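Transcriptional regulator, LYSR family (Neisseria meningitidis, PDB 4AB5) probably regulates transcription of methionine-biosynthesis genes as a MetR-like, DNA-binding LysR-family regulator, of which this chain is the regulatory domain. Local coordinates at residues B[6-12]-B[36-42]; B[47-51]-B[60-64]; B[85-91]-B[144-150]; B[103-109]-B[151-155]. All blocks are in the same frame, centred on the assembly; numbering follows the deposited sequence.

Contact 1: B[6-12]-B[36-42]; sequences EAGELRI and QVELDIV
Leu10 is bonded through both its backbone N and its O to strand 37-42, and Ile12 repeats the pattern one step on. Leu10 N donates to Glu38 O at 2.8 Å in a nearly straight bond (174°), and Leu10 O accepts from Asp40 N at 3.1 Å. Ile12 N then meets Asp40 O and Ile12 O takes Val42 N, while Gly8 O accepts from Glu38 N. The two bonds of Leu10 reach the residues flanking Leu39, and those of Ile12 the residues flanking Ile41, the pattern of a parallel pair; the strand axes diverge by only 14°. On the buried face Leu10 CG, anti to its backbone N (chi1 177°), lies beside Leu39 CD2 at 3.8 Å, both side chains pointing the same way. Leu10 CB also rests on Val37 CG1 at 3.7 Å, and Ile12 CD1 reaches Leu39 CD2 at 4.1 Å. The other face carries Glu9, Glu38, Arg11 and Asp40. Arg11 CG lies 4.0 Å from Asp40 CB, while the charged ends of these two lead to other partners: Arg11 forms a salt bridge with Asp59, with Glu9 OE1 over one guanidinium face as a long ion pair, and Asp40 bridges to Arg135 of the second subunit, whose Arg151 donates to Leu39 O. A water joins Glu6 O to Gln36 N ahead of the strands. In this beta-alpha-beta unit the connecting helix 20-33 covers the apolar face through Phe30, Leu23 and Met24. Helix 196-212 adds Leu198 and Phe201 against Leu10, and strand 60-63 bonds to the far edge of strand 8-13.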
loop_
_atom_site.group_PDB
_atom_site.type_symbol
_atom_site.label_atom_id
_atom_site.label_comp_id
_atom_site.label_asym_id
_atom_site.label_seq_id
_atom_site.Cartn_x
_atom_site.Cartn_y
_atom_site.Cartn_z
ATOM N N GLU B 6 13.637 -29.001 -5.900
ATOM C CA GLU B 6 14.068 -28.225 -7.064
ATOM C C GLU B 6 14.483 -26.789 -6.725
ATOM O O GLU B 6 13.648 -25.971 -6.329
ATOM C CB GLU B 6 13.026 -28.275 -8.195
ATOM C CG GLU B 6 13.581 -27.880 -9.555
ATOM C CD GLU B 6 12.557 -27.838 -10.674
ATOM O OE1 GLU B 6 11.704 -28.755 -10.744
ATOM O OE2 GLU B 6 12.630 -26.901 -11.502
ATOM N N ALA B 7 15.780 -26.496 -6.917
ATOM C CA ALA B 7 16.407 -25.196 -6.683
ATOM C C ALA B 7 16.256 -24.233 -7.880
ATOM O O ALA B 7 16.048 -24.667 -9.011
ATOM C CB ALA B 7 17.875 -25.389 -6.341
ATOM N N GLY B 8 16.357 -22.939 -7.605
ATOM C CA GLY B 8 16.228 -21.893 -8.612
ATOM C C GLY B 8 15.997 -20.505 -8.039
ATOM O O GLY B 8 16.185 -20.275 -6.841
ATOM N N GLU B 9 15.588 -19.570 -8.907
ATOM C CA GLU B 9 15.347 -18.177 -8.559
ATOM C C GLU B 9 14.097 -17.670 -9.241
ATOM O O GLU B 9 13.947 -17.842 -10.460
ATOM C CB GLU B 9 16.524 -17.302 -9.026
ATOM C CG GLU B 9 17.595 -17.037 -7.987
ATOM C CD GLU B 9 18.893 -16.525 -8.580
ATOM O OE1 GLU B 9 18.897 -15.402 -9.136
ATOM O OE2 GLU B 9 19.907 -17.255 -8.497
ATOM N N LEU B 10 13.211 -17.015 -8.460
ATOM C CA LEU B 10 12.019 -16.388 -9.001
ATOM C C LEU B 10 11.976 -14.931 -8.527
ATOM O O LEU B 10 11.439 -14.632 -7.463
ATOM C CB LEU B 10 10.743 -17.186 -8.668
ATOM C CG LEU B 10 9.363 -16.636 -9.097
ATOM C CD1 LEU B 10 9.354 -16.083 -10.523
ATOM C CD2 LEU B 10 8.302 -17.699 -8.949
ATOM N N ARG B 11 12.628 -14.047 -9.312
ATOM C CA ARG B 11 12.672 -12.604 -9.083
ATOM C C ARG B 11 11.513 -12.036 -9.905
ATOM O O ARG B 11 11.521 -12.118 -11.140
ATOM C CB ARG B 11 14.036 -12.005 -9.504
ATOM C CG ARG B 11 15.238 -12.590 -8.743
ATOM C CD ARG B 11 16.572 -12.288 -9.407
ATOM N NE ARG B 11 16.714 -12.944 -10.713
ATOM C CZ ARG B 11 17.662 -12.659 -11.601
ATOM N NH1 ARG B 11 18.583 -11.748 -11.330
ATOM N NH2 ARG B 11 17.695 -13.287 -12.768
ATOM N N ILE B 12 10.462 -11.574 -9.206
ATOM C CA ILE B 12 9.240 -11.050 -9.818
ATOM C C ILE B 12 9.336 -9.546 -10.066
ATOM O O ILE B 12 9.465 -8.779 -9.121
ATOM C CB ILE B 12 7.949 -11.459 -9.040
ATOM C CG1 ILE B 12 7.827 -13.000 -8.898
ATOM C CG2 ILE B 12 6.710 -10.905 -9.730
ATOM C CD1 ILE B 12 7.423 -13.467 -7.566
ATOM N N GLN B 36 13.031 -24.337 -2.198
ATOM C CA GLN B 36 14.404 -24.176 -2.674
ATOM C C GLN B 36 14.549 -23.032 -3.675
ATOM O O GLN B 36 15.676 -22.625 -3.976
ATOM C CB GLN B 36 14.943 -25.499 -3.248
ATOM C CG GLN B 36 15.053 -26.637 -2.238
ATOM C CD GLN B 36 16.122 -26.365 -1.217
ATOM O OE1 GLN B 36 17.317 -26.331 -1.522
ATOM N NE2 GLN B 36 15.712 -26.148 0.021
ATOM N N VAL B 37 13.413 -22.514 -4.183
ATOM C CA VAL B 37 13.355 -21.427 -5.159
ATOM C C VAL B 37 13.398 -20.126 -4.367
ATOM O O VAL B 37 12.505 -19.864 -3.557
ATOM C CB VAL B 37 12.103 -21.538 -6.091
ATOM C CG1 VAL B 37 11.929 -20.299 -6.968
ATOM C CG2 VAL B 37 12.158 -22.795 -6.950
ATOM N N GLU B 38 14.467 -19.341 -4.565
ATOM C CA GLU B 38 14.648 -18.052 -3.893
ATOM C C GLU B 38 13.732 -17.002 -4.516
ATOM O O GLU B 38 13.814 -16.736 -5.708
ATOM C CB GLU B 38 16.117 -17.611 -3.942
ATOM C CG GLU B 38 17.023 -18.410 -3.019
ATOM C CD GLU B 38 18.481 -17.995 -3.050
ATOM O OE1 GLU B 38 19.161 -18.263 -4.068
ATOM O OE2 GLU B 38 18.951 -17.425 -2.039
ATOM N N LEU B 39 12.826 -16.452 -3.712
ATOM C CA LEU B 39 11.856 -15.449 -4.154
ATOM C C LEU B 39 12.347 -14.022 -3.912
ATOM O O LEU B 39 13.046 -13.759 -2.933
ATOM C CB LEU B 39 10.493 -15.675 -3.467
ATOM C CG LEU B 39 9.627 -16.837 -3.976
ATOM C CD1 LEU B 39 8.543 -17.177 -2.964
ATOM C CD2 LEU B 39 8.969 -16.504 -5.315
ATOM N N ASP B 40 11.978 -13.106 -4.812
ATOM C CA ASP B 40 12.332 -11.690 -4.736
ATOM C C ASP B 40 11.349 -10.845 -5.531
ATOM O O ASP B 40 10.683 -11.364 -6.431
ATOM C CB ASP B 40 13.775 -11.442 -5.234
ATOM C CG ASP B 40 14.449 -10.210 -4.645
ATOM O OD1 ASP B 40 13.876 -9.603 -3.716
ATOM O OD2 ASP B 40 15.567 -9.882 -5.081
ATOM N N ILE B 41 11.237 -9.547 -5.176
ATOM C CA ILE B 41 10.389 -8.571 -5.864
ATOM C C ILE B 41 11.313 -7.499 -6.404
ATOM O O ILE B 41 12.067 -6.909 -5.635
ATOM C CB ILE B 41 9.246 -7.987 -4.976
ATOM C CG1 ILE B 41 8.331 -9.107 -4.408
ATOM C CG2 ILE B 41 8.420 -6.938 -5.767
ATOM C CD1 ILE B 41 7.725 -8.824 -3.076
ATOM N N VAL B 42 11.295 -7.293 -7.732
ATOM C CA VAL B 42 12.107 -6.289 -8.432
ATOM C C VAL B 42 11.138 -5.180 -8.894
ATOM O O VAL B 42 10.399 -5.367 -9.861
ATOM C CB VAL B 42 12.924 -6.915 -9.605
ATOM C CG1 VAL B 42 13.965 -5.933 -10.138
ATOM C CG2 VAL B 42 13.596 -8.224 -9.185
HETATM O O HOH W 1 11.909 -26.638 -4.140
#

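Contact 2: B[47-51]-B[60-64]; sequences ADPVG and LAIVS
The lead-in to helix 50-54 packs on strand 60-63 through Pro49 and Val50, which face Ala61 and Val63 inside one alpha/beta subdomain of this LysR regulatory domain, a fold of the periplasmic binding protein class. Strand 60-63 turns alternate side chains to the two faces of its sheet: Ala61 and Val63 look toward Pro49 and Val50, whereas Ile62 points away and offers only its carbonyl oxygen here. Pro49 sits over this strip with its ring. Its CB touches Ala61 CB at 3.9 Å, and its CG meets Val63 CG1 at 3.8 Å while also lying 3.8 Å from Ile62 O. Val63 CG1 is anti to its own carbonyl carbon (chi1 -67°), which puts that methyl where both Pro49 and Val50 can reach it. No hydrogen bond crosses between the segments. Val50 and Val63 approach at about a right angle, CG2 of Val50 standing 3.8 Å from CG1 of Val63. Ala13 of strand 8-13 and Phe74 of strand 72-86 extend the apolar layer around Pro49 and Val63. The turn leading into the helix carries a capping bond, in which Val50 N donates to Asp48 OD1 at 3.3 Å from above the carboxylate plane.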
loop_
_atom_site.group_PDB
_atom_site.type_symbol
_atom_site.label_atom_id
_atom_site.label_comp_id
_atom_site.label_asym_id
_atom_site.label_seq_id
_atom_site.Cartn_x
_atom_site.Cartn_y
_atom_site.Cartn_z
ATOM N N ALA B 47 9.217 1.778 -15.049
ATOM C CA ALA B 47 9.458 1.442 -16.449
ATOM C C ALA B 47 9.109 -0.022 -16.743
ATOM O O ALA B 47 8.954 -0.819 -15.813
ATOM C CB ALA B 47 10.913 1.715 -16.796
ATOM N N ASP B 48 8.999 -0.366 -18.048
ATOM C CA ASP B 48 8.684 -1.699 -18.584
ATOM C C ASP B 48 9.489 -2.820 -17.906
ATOM O O ASP B 48 10.721 -2.836 -18.032
ATOM C CB ASP B 48 8.905 -1.724 -20.117
ATOM C CG ASP B 48 8.313 -2.897 -20.892
ATOM O OD1 ASP B 48 7.711 -3.797 -20.256
ATOM O OD2 ASP B 48 8.429 -2.903 -22.139
ATOM N N PRO B 49 8.820 -3.768 -17.194
ATOM C CA PRO B 49 9.577 -4.866 -16.571
ATOM C C PRO B 49 10.118 -5.938 -17.525
ATOM O O PRO B 49 10.881 -6.795 -17.086
ATOM C CB PRO B 49 8.603 -5.428 -15.531
ATOM C CG PRO B 49 7.250 -5.107 -16.036
ATOM C CD PRO B 49 7.365 -3.893 -16.929
ATOM N N VAL B 50 9.741 -5.891 -18.820
ATOM C CA VAL B 50 10.194 -6.837 -19.848
ATOM C C VAL B 50 11.723 -6.703 -20.067
ATOM O O VAL B 50 12.414 -7.708 -20.281
ATOM C CB VAL B 50 9.363 -6.717 -21.162
ATOM C CG1 VAL B 50 9.968 -7.535 -22.306
ATOM C CG2 VAL B 50 7.913 -7.132 -20.930
ATOM N N GLY B 51 12.223 -5.469 -19.966
ATOM C CA GLY B 51 13.638 -5.156 -20.113
ATOM C C GLY B 51 14.501 -5.882 -19.105
ATOM O O GLY B 51 15.554 -6.410 -19.460
ATOM N N LEU B 60 10.504 -13.415 -13.962
ATOM C CA LEU B 60 9.101 -13.341 -14.371
ATOM C C LEU B 60 8.598 -11.910 -14.192
ATOM O O LEU B 60 8.908 -11.273 -13.179
ATOM C CB LEU B 60 8.246 -14.338 -13.578
ATOM C CG LEU B 60 6.825 -14.617 -14.059
ATOM C CD1 LEU B 60 6.475 -16.071 -13.843
ATOM C CD2 LEU B 60 5.809 -13.751 -13.310
ATOM N N ALA B 61 7.830 -11.404 -15.184
ATOM C CA ALA B 61 7.269 -10.060 -15.150
ATOM C C ALA B 61 5.749 -10.042 -15.321
ATOM O O ALA B 61 5.222 -10.743 -16.185
ATOM C CB ALA B 61 7.925 -9.188 -16.209
ATOM N N ILE B 62 5.051 -9.237 -14.491
ATOM C CA ILE B 62 3.603 -9.037 -14.576
ATOM C C ILE B 62 3.422 -7.833 -15.503
ATOM O O ILE B 62 3.931 -6.742 -15.211
ATOM C CB ILE B 62 2.944 -8.836 -13.174
ATOM C CG1 ILE B 62 3.245 -10.013 -12.194
ATOM C CG2 ILE B 62 1.439 -8.520 -13.268
ATOM C CD1 ILE B 62 2.841 -11.511 -12.639
ATOM N N VAL B 63 2.766 -8.055 -16.662
ATOM C CA VAL B 63 2.580 -7.033 -17.693
ATOM C C VAL B 63 1.115 -6.871 -18.154
ATOM O O VAL B 63 0.342 -7.830 -18.103
ATOM C CB VAL B 63 3.564 -7.242 -18.884
ATOM C CG1 VAL B 63 5.020 -6.996 -18.463
ATOM C CG2 VAL B 63 3.397 -8.626 -19.525
ATOM N N SER B 64 0.762 -5.645 -18.615
ATOM C CA SER B 64 -0.564 -5.253 -19.121
ATOM C C SER B 64 -0.735 -5.458 -20.636
ATOM O O SER B 64 -1.835 -5.259 -21.163
ATOM C CB SER B 64 -0.868 -3.807 -18.752
ATOM O OG SER B 64 -1.015 -3.689 -17.349
#

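Contact 3: B[85-91]-B[144-150]; sequences ICAPDHP and IQLVASR
Arg150, the C-prime residue of the Schellman motif that ends helix 140-148, lays its guanidinium over the backbone of Asp89 and His90 without a hydrogen bond between the segments. The motif is closed by Arg150 N to Val147 O and Arg151 N to Leu146 O, and Arg150 has positive phi (62°). From there the side chain bends at chi3 (69°) and runs back across the loop after strand 72-86: Arg150 CG rests 3.6 Å from Ala87 CB, one face of the guanidinium covers His90 CA, and NH2 stands 3.4 Å from Pro91 CD. Asp89 is near, but its carboxylate does not touch the guanidinium. Deeper in, the second subdomain's helix packs on the strand end. Ile85 CD1 touches two helix side chains, 3.8 Å from Val147 CG2 and 3.9 Å from Ile144 CG1, crossing both at about a right angle. Val147 CG1, anti to its backbone N, presses on the strand backbone, 3.5 Å from Cys86 CA. Leu156 of strand 154-157 touches both isoleucines. On its other side the helix meets the second subunit, whose Arg31 donates to Gln145 OE1. A water bridges loop and helix end: it donates to Val147 O at 2.7 Å, accepts from Ala87 N at 3.0 Å, and takes a weak bond from His90 ND1.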
loop_
_atom_site.group_PDB
_atom_site.type_symbol
_atom_site.label_atom_id
_atom_site.label_comp_id
_atom_site.label_asym_id
_atom_site.label_seq_id
_atom_site.Cartn_x
_atom_site.Cartn_y
_atom_site.Cartn_z
ATOM N N ILE B 85 -14.844 5.442 -10.291
ATOM C CA ILE B 85 -15.396 5.642 -8.952
ATOM C C ILE B 85 -15.529 7.104 -8.610
ATOM O O ILE B 85 -14.634 7.898 -8.908
ATOM C CB ILE B 85 -14.697 4.822 -7.826
ATOM C CG1 ILE B 85 -13.182 5.150 -7.690
ATOM C CG2 ILE B 85 -14.947 3.325 -8.012
ATOM C CD1 ILE B 85 -12.561 4.879 -6.301
ATOM N N CYS B 86 -16.664 7.458 -8.009
ATOM C CA CYS B 86 -16.975 8.804 -7.519
ATOM C C CYS B 86 -17.759 8.672 -6.206
ATOM O O CYS B 86 -18.208 7.578 -5.873
ATOM C CB CYS B 86 -17.728 9.632 -8.562
ATOM S SG CYS B 86 -19.440 9.113 -8.843
ATOM N N ALA B 87 -17.902 9.762 -5.450
ATOM C CA ALA B 87 -18.664 9.753 -4.201
ATOM C C ALA B 87 -20.154 9.617 -4.556
ATOM O O ALA B 87 -20.540 10.060 -5.643
ATOM C CB ALA B 87 -18.425 11.042 -3.430
ATOM N N PRO B 88 -21.012 9.007 -3.697
ATOM C CA PRO B 88 -22.441 8.873 -4.054
ATOM C C PRO B 88 -23.165 10.185 -4.404
ATOM O O PRO B 88 -24.099 10.162 -5.197
ATOM C CB PRO B 88 -23.045 8.200 -2.820
ATOM C CG PRO B 88 -21.903 7.485 -2.186
ATOM C CD PRO B 88 -20.739 8.400 -2.378
ATOM N N ASP B 89 -22.693 11.323 -3.833
ATOM C CA ASP B 89 -23.187 12.702 -3.993
ATOM C C ASP B 89 -22.796 13.318 -5.331
ATOM O O ASP B 89 -23.611 14.017 -5.932
ATOM C CB ASP B 89 -22.624 13.608 -2.871
ATOM C CG ASP B 89 -23.354 13.581 -1.547
ATOM O OD1 ASP B 89 -24.517 13.103 -1.510
ATOM O OD2 ASP B 89 -22.789 14.086 -0.551
ATOM N N HIS B 90 -21.523 13.136 -5.742
ATOM C CA HIS B 90 -20.904 13.638 -6.977
ATOM C C HIS B 90 -21.849 13.680 -8.198
ATOM O O HIS B 90 -22.551 12.700 -8.440
ATOM C CB HIS B 90 -19.632 12.806 -7.312
ATOM C CG HIS B 90 -18.703 13.461 -8.295
ATOM N ND1 HIS B 90 -17.506 14.032 -7.888
ATOM C CD2 HIS B 90 -18.828 13.631 -9.633
ATOM C CE1 HIS B 90 -16.955 14.534 -8.984
ATOM N NE2 HIS B 90 -17.720 14.322 -10.054
ATOM N N PRO B 91 -21.836 14.787 -8.995
ATOM C CA PRO B 91 -22.684 14.861 -10.200
ATOM C C PRO B 91 -22.556 13.695 -11.187
ATOM O O PRO B 91 -23.551 13.321 -11.811
ATOM C CB PRO B 91 -22.243 16.176 -10.848
ATOM C CG PRO B 91 -21.787 17.007 -9.699
ATOM C CD PRO B 91 -21.079 16.044 -8.812
ATOM N N ILE B 144 -9.590 5.717 -2.325
ATOM C CA ILE B 144 -11.009 5.558 -2.015
ATOM C C ILE B 144 -11.520 6.623 -1.057
ATOM O O ILE B 144 -12.570 7.207 -1.327
ATOM C CB ILE B 144 -11.366 4.081 -1.629
ATOM C CG1 ILE B 144 -11.614 3.253 -2.901
ATOM C CG2 ILE B 144 -12.587 3.972 -0.684
ATOM C CD1 ILE B 144 -10.623 2.280 -3.163
ATOM N N GLN B 145 -10.760 6.925 0.021
ATOM C CA GLN B 145 -11.174 7.960 0.992
ATOM C C GLN B 145 -11.174 9.361 0.409
ATOM O O GLN B 145 -12.019 10.161 0.774
ATOM C CB GLN B 145 -10.373 7.898 2.299
ATOM C CG GLN B 145 -10.618 6.642 3.136
ATOM C CD GLN B 145 -12.070 6.366 3.459
ATOM O OE1 GLN B 145 -12.852 7.261 3.776
ATOM N NE2 GLN B 145 -12.447 5.103 3.420
ATOM N N LEU B 146 -10.249 9.637 -0.524
ATOM C CA LEU B 146 -10.148 10.907 -1.234
ATOM C C LEU B 146 -11.325 11.049 -2.215
ATOM O O LEU B 146 -11.939 12.119 -2.288
ATOM C CB LEU B 146 -8.805 11.007 -1.976
ATOM C CG LEU B 146 -7.571 11.334 -1.139
ATOM C CD1 LEU B 146 -6.330 11.220 -1.977
ATOM C CD2 LEU B 146 -7.657 12.718 -0.519
ATOM N N VAL B 147 -11.667 9.952 -2.924
ATOM C CA VAL B 147 -12.805 9.909 -3.848
ATOM C C VAL B 147 -14.119 10.147 -3.049
ATOM O O VAL B 147 -14.905 11.022 -3.413
ATOM C CB VAL B 147 -12.827 8.611 -4.720
ATOM C CG1 VAL B 147 -14.094 8.527 -5.555
ATOM C CG2 VAL B 147 -11.607 8.533 -5.638
ATOM N N ALA B 148 -14.298 9.417 -1.925
ATOM C CA ALA B 148 -15.459 9.497 -1.022
ATOM C C ALA B 148 -15.676 10.889 -0.417
ATOM O O ALA B 148 -16.816 11.266 -0.120
ATOM C CB ALA B 148 -15.327 8.464 0.082
ATOM N N SER B 149 -14.580 11.647 -0.231
ATOM C CA SER B 149 -14.580 13.006 0.332
ATOM C C SER B 149 -14.750 14.067 -0.775
ATOM O O SER B 149 -14.613 15.264 -0.506
ATOM C CB SER B 149 -13.295 13.246 1.120
ATOM O OG SER B 149 -13.125 12.266 2.135
ATOM N N ARG B 150 -15.074 13.612 -2.015
ATOM C CA ARG B 150 -15.280 14.425 -3.224
ATOM C C ARG B 150 -14.033 15.208 -3.646
ATOM O O ARG B 150 -14.141 16.277 -4.246
ATOM C CB ARG B 150 -16.542 15.314 -3.114
ATOM C CG ARG B 150 -17.848 14.548 -3.292
ATOM C CD ARG B 150 -19.071 15.445 -3.353
ATOM N NE ARG B 150 -19.115 16.240 -4.588
ATOM C CZ ARG B 150 -20.123 17.029 -4.944
ATOM N NH1 ARG B 150 -21.199 17.136 -4.174
ATOM N NH2 ARG B 150 -20.064 17.720 -6.074
HETATM O O HOH W 2 -15.851 11.991 -5.780
#

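Contact 4: B[103-109]-B[151-155]; sequences FIGETLI and RGIAA
Residues 107-109 and 152-154 run broadly the same way and are bridged once, between Leu108 and Ile153. In the second alpha/beta subdomain of this LysR regulatory domain the bridge ties strand 108-110 to the lead-in of strand 154-157. Ile153 makes both bonds, each nearly straight: its N donates to Thr107 O at 2.8 Å, and its O accepts from Ile109 N at 2.7 Å. Ile109 CD1 reaches over Gly152, 3.7 Å from its CA. Ile109 also packs on Ile143 and Leu146 of helix 140-148. Thr107 lies alongside the turn before the bridge, its CG2 3.5 Å from Arg151 O. The side chain of Ile153 leaves the bridge on the side of residues 103-106. Its CG1 stands between the backbone N and the carbonyl carbon (chi1 61°), which carries CD1 out toward Phe103 and Glu106. Leu120 and Leu125 of helix 119-125 meet Phe103 from beyond the contact. The chain of Glu106 bends at chi2 (66°), and its acidic end leads away from Ile153. Glu106 therefore contributes aliphatic carbon, CB lying 3.8 Å from Ile153 CD1. That same methyl meets the aromatic ring, side chains crossing at about a right angle, with Phe103 CD2 3.7 Å from Ile153 CD1.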
loop_
_atom_site.group_PDB
_atom_site.type_symbol
_atom_site.label_atom_id
_atom_site.label_comp_id
_atom_site.label_asym_id
_atom_site.label_seq_id
_atom_site.Cartn_x
_atom_site.Cartn_y
_atom_site.Cartn_z
ATOM N N PHE B 103 -14.365 13.427 -17.937
ATOM C CA PHE B 103 -13.149 13.536 -17.139
ATOM C C PHE B 103 -12.512 14.937 -17.228
ATOM O O PHE B 103 -11.715 15.276 -16.356
ATOM C CB PHE B 103 -12.130 12.470 -17.588
ATOM C CG PHE B 103 -12.549 11.036 -17.352
ATOM C CD1 PHE B 103 -13.305 10.351 -18.298
ATOM C CD2 PHE B 103 -12.179 10.366 -16.186
ATOM C CE1 PHE B 103 -13.699 9.029 -18.074
ATOM C CE2 PHE B 103 -12.576 9.046 -15.964
ATOM C CZ PHE B 103 -13.329 8.386 -16.909
ATOM N N ILE B 104 -12.863 15.744 -18.264
ATOM C CA ILE B 104 -12.321 17.088 -18.528
ATOM C C ILE B 104 -12.161 18.025 -17.307
ATOM O O ILE B 104 -11.053 18.486 -17.034
ATOM C CB ILE B 104 -12.933 17.773 -19.795
ATOM C CG1 ILE B 104 -12.461 17.066 -21.081
ATOM C CG2 ILE B 104 -12.602 19.288 -19.858
ATOM C CD1 ILE B 104 -13.222 17.398 -22.348
ATOM N N GLY B 105 -13.238 18.285 -16.592
ATOM C CA GLY B 105 -13.183 19.176 -15.435
ATOM C C GLY B 105 -12.622 18.602 -14.146
ATOM O O GLY B 105 -11.924 19.298 -13.406
ATOM N N GLU B 106 -12.942 17.325 -13.880
ATOM C CA GLU B 106 -12.651 16.537 -12.689
ATOM C C GLU B 106 -11.173 16.295 -12.394
ATOM O O GLU B 106 -10.384 16.117 -13.318
ATOM C CB GLU B 106 -13.385 15.185 -12.787
ATOM C CG GLU B 106 -14.805 15.145 -12.222
ATOM C CD GLU B 106 -15.898 15.952 -12.884
ATOM O OE1 GLU B 106 -16.335 15.559 -13.989
ATOM O OE2 GLU B 106 -16.415 16.892 -12.235
ATOM N N THR B 107 -10.824 16.212 -11.086
ATOM C CA THR B 107 -9.489 15.871 -10.583
ATOM C C THR B 107 -9.408 14.339 -10.638
ATOM O O THR B 107 -10.311 13.664 -10.147
ATOM C CB THR B 107 -9.289 16.436 -9.139
ATOM O OG1 THR B 107 -9.154 17.855 -9.201
ATOM C CG2 THR B 107 -8.068 15.857 -8.423
ATOM N N LEU B 108 -8.348 13.794 -11.244
ATOM C CA LEU B 108 -8.160 12.353 -11.357
ATOM C C LEU B 108 -7.164 11.851 -10.302
ATOM O O LEU B 108 -6.037 12.343 -10.228
ATOM C CB LEU B 108 -7.722 11.966 -12.794
ATOM C CG LEU B 108 -7.685 10.453 -13.153
ATOM C CD1 LEU B 108 -9.075 9.813 -13.095
ATOM C CD2 LEU B 108 -7.076 10.238 -14.515
ATOM N N ILE B 109 -7.599 10.896 -9.468
ATOM C CA ILE B 109 -6.753 10.290 -8.435
ATOM C C ILE B 109 -6.183 8.976 -8.961
ATOM O O ILE B 109 -6.935 8.100 -9.382
ATOM C CB ILE B 109 -7.435 10.191 -7.041
ATOM C CG1 ILE B 109 -8.136 11.525 -6.686
ATOM C CG2 ILE B 109 -6.407 9.799 -5.956
ATOM C CD1 ILE B 109 -9.238 11.410 -5.744
ATOM N N ARG B 151 -12.842 14.649 -3.352
ATOM C CA ARG B 151 -11.546 15.255 -3.685
ATOM C C ARG B 151 -11.123 14.995 -5.132
ATOM O O ARG B 151 -10.133 15.561 -5.608
ATOM C CB ARG B 151 -10.455 14.833 -2.672
ATOM C CG ARG B 151 -10.615 15.489 -1.307
ATOM C CD ARG B 151 -10.298 16.965 -1.403
ATOM N NE ARG B 151 -10.626 17.701 -0.189
ATOM C CZ ARG B 151 -11.701 18.461 -0.052
ATOM N NH1 ARG B 151 -12.569 18.581 -1.052
ATOM N NH2 ARG B 151 -11.925 19.105 1.085
ATOM N N GLY B 152 -11.903 14.165 -5.812
ATOM C CA GLY B 152 -11.691 13.779 -7.200
ATOM C C GLY B 152 -12.390 12.481 -7.540
ATOM O O GLY B 152 -13.234 12.000 -6.771
ATOM N N ILE B 153 -12.061 11.932 -8.724
ATOM C CA ILE B 153 -12.563 10.649 -9.238
ATOM C C ILE B 153 -11.383 9.722 -9.552
ATOM O O ILE B 153 -10.246 10.189 -9.607
ATOM C CB ILE B 153 -13.538 10.823 -10.438
ATOM C CG1 ILE B 153 -12.863 11.524 -11.653
ATOM C CG2 ILE B 153 -14.843 11.531 -10.001
ATOM C CD1 ILE B 153 -13.609 11.394 -12.963
ATOM N N ALA B 154 -11.636 8.417 -9.740
ATOM C CA ALA B 154 -10.576 7.451 -10.048
ATOM C C ALA B 154 -11.076 6.318 -10.919
ATOM O O ALA B 154 -12.281 6.147 -11.068
ATOM C CB ALA B 154 -9.990 6.881 -8.760
ATOM N N ALA B 155 -10.138 5.551 -11.502
ATOM C CA ALA B 155 -10.394 4.352 -12.297
ATOM C C ALA B 155 -9.653 3.212 -11.609
ATOM O O ALA B 155 -8.430 3.276 -11.433
ATOM C CB ALA B 155 -9.894 4.523 -13.723
#

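Contacts 1 and 2 share one subdomain, through neighbouring strands 8-13 and 60-63; contacts 3 and 4 share the other, their centres 10 Å apart and about 27 to 41 Å from the first two. In each subdomain one contact is rich in backbone bonds and the other relies on side chains: five hydrogen bonds in contact 1 and two in contact 4, against none directly across contacts 2 and 3. Contact 2 is wholly buried and apolar, contact 4 largely buried, and contact 1 partly buried, with a charged face. Contact 3 grades from a buried apolar end to an exposed arginine. A probable hydrogen bond, Ile85 N to Ala154 O, joins contacts 3 and 4. Contacts 1 and 3 border the second subunit, and contact 4 reaches it through Arg151.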